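Local coordinates for protein Lys-gingipain catalytic subunit (Porphyromonas gingivalis, PDB 6I9A) that cleaves proteins after lysine as a secreted cysteine protease, hydrolysing haemoglobin, collagen and immunoglobulins, and may act as a virulence factor in periodontal disease, at residues D314-E319 against P367-P372. Sequence-based numbering, arbitrary orientation. Where two conformers were deposited one is given.
Sequences DATFLE and PYRAMP. With NA (sodium ion), chain E; NA (sodium ion), chain F.
The sodium site at the carbonyl end of helix 312-317 is bordered by Arg369, whose side chain runs across the face of the Phe317 ring toward Glu319. Ala315 O, Thr316 O and Leu318 O bind this sodium ion, Leu318 O at 2.3 Å; Ser321, Tyr322 and Asn323 complete the shell. Backbone carbonyls suit sodium, supplying hard oxygen donors without a formal charge.

Arg369 CD sits over the Phe317 ring in a CH-pi contact, 4.0 Å from the centroid and displaced toward the rim, while the ring and guanidinium planes lie 66° apart. A long aliphatic stem suits this place because it can pack on an aromatic before ending in a charge. In the C25 peptidase domain the contact joins the helix to the loop between strand 357-361 and strand 377-378, the latter an outermost strand of the antiparallel sheet.

A bend at chi3 (-69°) turns the guanidinium off the line of the stem, and Leu318 O lies over one of its faces. In the conformer of Glu319 described, a water in the guanidinium plane accepts from Arg369 NE at 3.0 Å and donates to Glu319 OE1 at 2.7 Å. Earlier in the helix, the carboxylate of Asp314 supplies a charged oxygen, OD2, to a second sodium ion.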
loop_
_atom_site.group_PDB
_atom_site.type_symbol
_atom_site.label_atom_id
_atom_site.label_comp_id
_atom_site.label_asym_id
_atom_site.label_seq_id
_atom_site.Cartn_x
_atom_site.Cartn_y
_atom_site.Cartn_z
ATOM N N ASP A 314 -0.769 -0.810 -14.921
ATOM C CA ASP A 314 0.281 -0.073 -15.622
ATOM C C ASP A 314 1.165 0.664 -14.630
ATOM O O ASP A 314 2.410 0.635 -14.737
ATOM C CB ASP A 314 -0.303 0.967 -16.589
ATOM C CG ASP A 314 -1.172 0.460 -17.711
ATOM O OD1 ASP A 314 -0.787 -0.576 -18.347
ATOM O OD2 ASP A 314 -2.226 1.085 -17.977
ATOM N N ALA A 315 0.554 1.336 -13.633
ATOM C CA ALA A 315 1.325 2.130 -12.696
ATOM C C ALA A 315 2.192 1.225 -11.852
ATOM O O ALA A 315 3.377 1.538 -11.627
ATOM C CB ALA A 315 0.348 2.905 -11.817
ATOM N N THR A 316 1.626 0.102 -11.395
ATOM C CA THR A 316 2.395 -0.836 -10.566
ATOM C C THR A 316 3.727 -1.130 -11.264
ATOM O O THR A 316 4.792 -1.120 -10.618
ATOM C CB THR A 316 1.580 -2.147 -10.394
ATOM O OG1 THR A 316 0.328 -1.866 -9.709
ATOM C CG2 THR A 316 2.350 -3.116 -9.521
ATOM N N PHE A 317 3.652 -1.437 -12.562
ATOM C CA PHE A 317 4.827 -1.897 -13.285
ATOM C C PHE A 317 5.715 -0.803 -13.881
ATOM O O PHE A 317 6.769 -1.117 -14.420
ATOM C CB PHE A 317 4.401 -2.918 -14.348
ATOM C CG PHE A 317 4.116 -4.265 -13.718
ATOM C CD1 PHE A 317 2.920 -4.507 -13.057
ATOM C CD2 PHE A 317 5.114 -5.238 -13.644
ATOM C CE1 PHE A 317 2.723 -5.696 -12.333
ATOM C CE2 PHE A 317 4.885 -6.435 -12.967
ATOM C CZ PHE A 317 3.725 -6.647 -12.302
ATOM N N LEU A 318 5.370 0.476 -13.723
ATOM C CA LEU A 318 6.345 1.536 -13.974
ATOM C C LEU A 318 7.475 1.328 -12.958
ATOM O O LEU A 318 7.242 1.138 -11.765
ATOM C CB LEU A 318 5.735 2.932 -13.801
ATOM C CG LEU A 318 4.753 3.329 -14.868
ATOM C CD1 LEU A 318 4.127 4.688 -14.486
ATOM C CD2 LEU A 318 5.405 3.421 -16.250
ATOM N N GLU A 319 8.706 1.335 -13.443
ATOM C CA GLU A 319 9.842 1.081 -12.574
ATOM C C GLU A 319 10.154 2.249 -11.642
ATOM O O GLU A 319 10.588 2.001 -10.504
ATOM C CB GLU A 319 11.096 0.750 -13.411
ATOM C CG GLU A 319 11.005 -0.593 -14.120
ATOM C CD GLU A 319 10.976 -1.836 -13.251
ATOM O OE1 GLU A 319 10.616 -2.911 -13.783
ATOM O OE2 GLU A 319 11.310 -1.752 -12.047
ATOM N N PRO A 367 5.608 -3.130 -2.935
ATOM C CA PRO A 367 5.531 -4.537 -3.332
ATOM C C PRO A 367 6.603 -4.868 -4.342
ATOM O O PRO A 367 6.881 -4.123 -5.290
ATOM C CB PRO A 367 4.118 -4.689 -3.947
ATOM C CG PRO A 367 3.342 -3.514 -3.339
ATOM C CD PRO A 367 4.370 -2.402 -3.295
ATOM N N TYR A 368 7.159 -6.089 -4.193
ATOM C CA TYR A 368 8.068 -6.615 -5.214
ATOM C C TYR A 368 7.255 -6.968 -6.478
ATOM O O TYR A 368 6.014 -7.077 -6.445
ATOM C CB TYR A 368 8.800 -7.889 -4.671
ATOM C CG TYR A 368 9.459 -7.660 -3.330
ATOM C CD1 TYR A 368 10.449 -6.694 -3.175
ATOM C CD2 TYR A 368 9.089 -8.405 -2.218
ATOM C CE1 TYR A 368 11.049 -6.473 -1.942
ATOM C CE2 TYR A 368 9.681 -8.204 -0.973
ATOM C CZ TYR A 368 10.644 -7.208 -0.834
ATOM O OH TYR A 368 11.216 -6.915 0.384
ATOM N N ARG A 369 7.958 -7.103 -7.594
ATOM C CA ARG A 369 7.359 -7.482 -8.863
ATOM C C ARG A 369 8.119 -8.695 -9.336
ATOM O O ARG A 369 9.194 -8.577 -9.946
ATOM C CB ARG A 369 7.418 -6.334 -9.853
ATOM C CG ARG A 369 6.514 -5.157 -9.474
ATOM C CD ARG A 369 6.635 -3.988 -10.508
ATOM N NE ARG A 369 7.935 -3.308 -10.481
ATOM C CZ ARG A 369 8.223 -2.290 -9.682
ATOM N NH1 ARG A 369 7.358 -1.895 -8.776
ATOM N NH2 ARG A 369 9.438 -1.718 -9.723
ATOM N N ALA A 370 7.595 -9.868 -9.007
ATOM C CA ALA A 370 8.287 -11.164 -9.147
ATOM C C ALA A 370 9.538 -11.149 -8.222
ATOM O O ALA A 370 9.464 -10.551 -7.143
ATOM C CB ALA A 370 8.584 -11.483 -10.612
ATOM N N MET A 371 10.614 -11.886 -8.562
ATOM C CA MET A 371 11.728 -11.949 -7.618
ATOM C C MET A 371 12.466 -10.618 -7.565
ATOM O O MET A 371 12.997 -10.164 -8.572
ATOM C CB MET A 371 12.698 -13.055 -8.019
ATOM C CG MET A 371 13.847 -13.228 -7.037
ATOM S SD MET A 371 13.349 -13.882 -5.438
ATOM C CE MET A 371 12.887 -15.561 -5.884
ATOM N N PRO A 372 12.588 -9.995 -6.389
ATOM C CA PRO A 372 13.313 -8.704 -6.341
ATOM C C PRO A 372 14.816 -8.912 -6.600
ATOM O O PRO A 372 15.371 -9.997 -6.384
ATOM C CB PRO A 372 13.032 -8.183 -4.936
ATOM C CG PRO A 372 12.763 -9.471 -4.116
ATOM C CD PRO A 372 11.990 -10.345 -5.087
HETATM NA NA NA E . 5.581 1.159 -10.176
HETATM NA NA NA F . -3.708 1.163 -19.794
HETATM O O HOH W 1 9.052 -4.923 -12.787
HETATM O O HOH W 2 -1.984 2.297 -21.104
#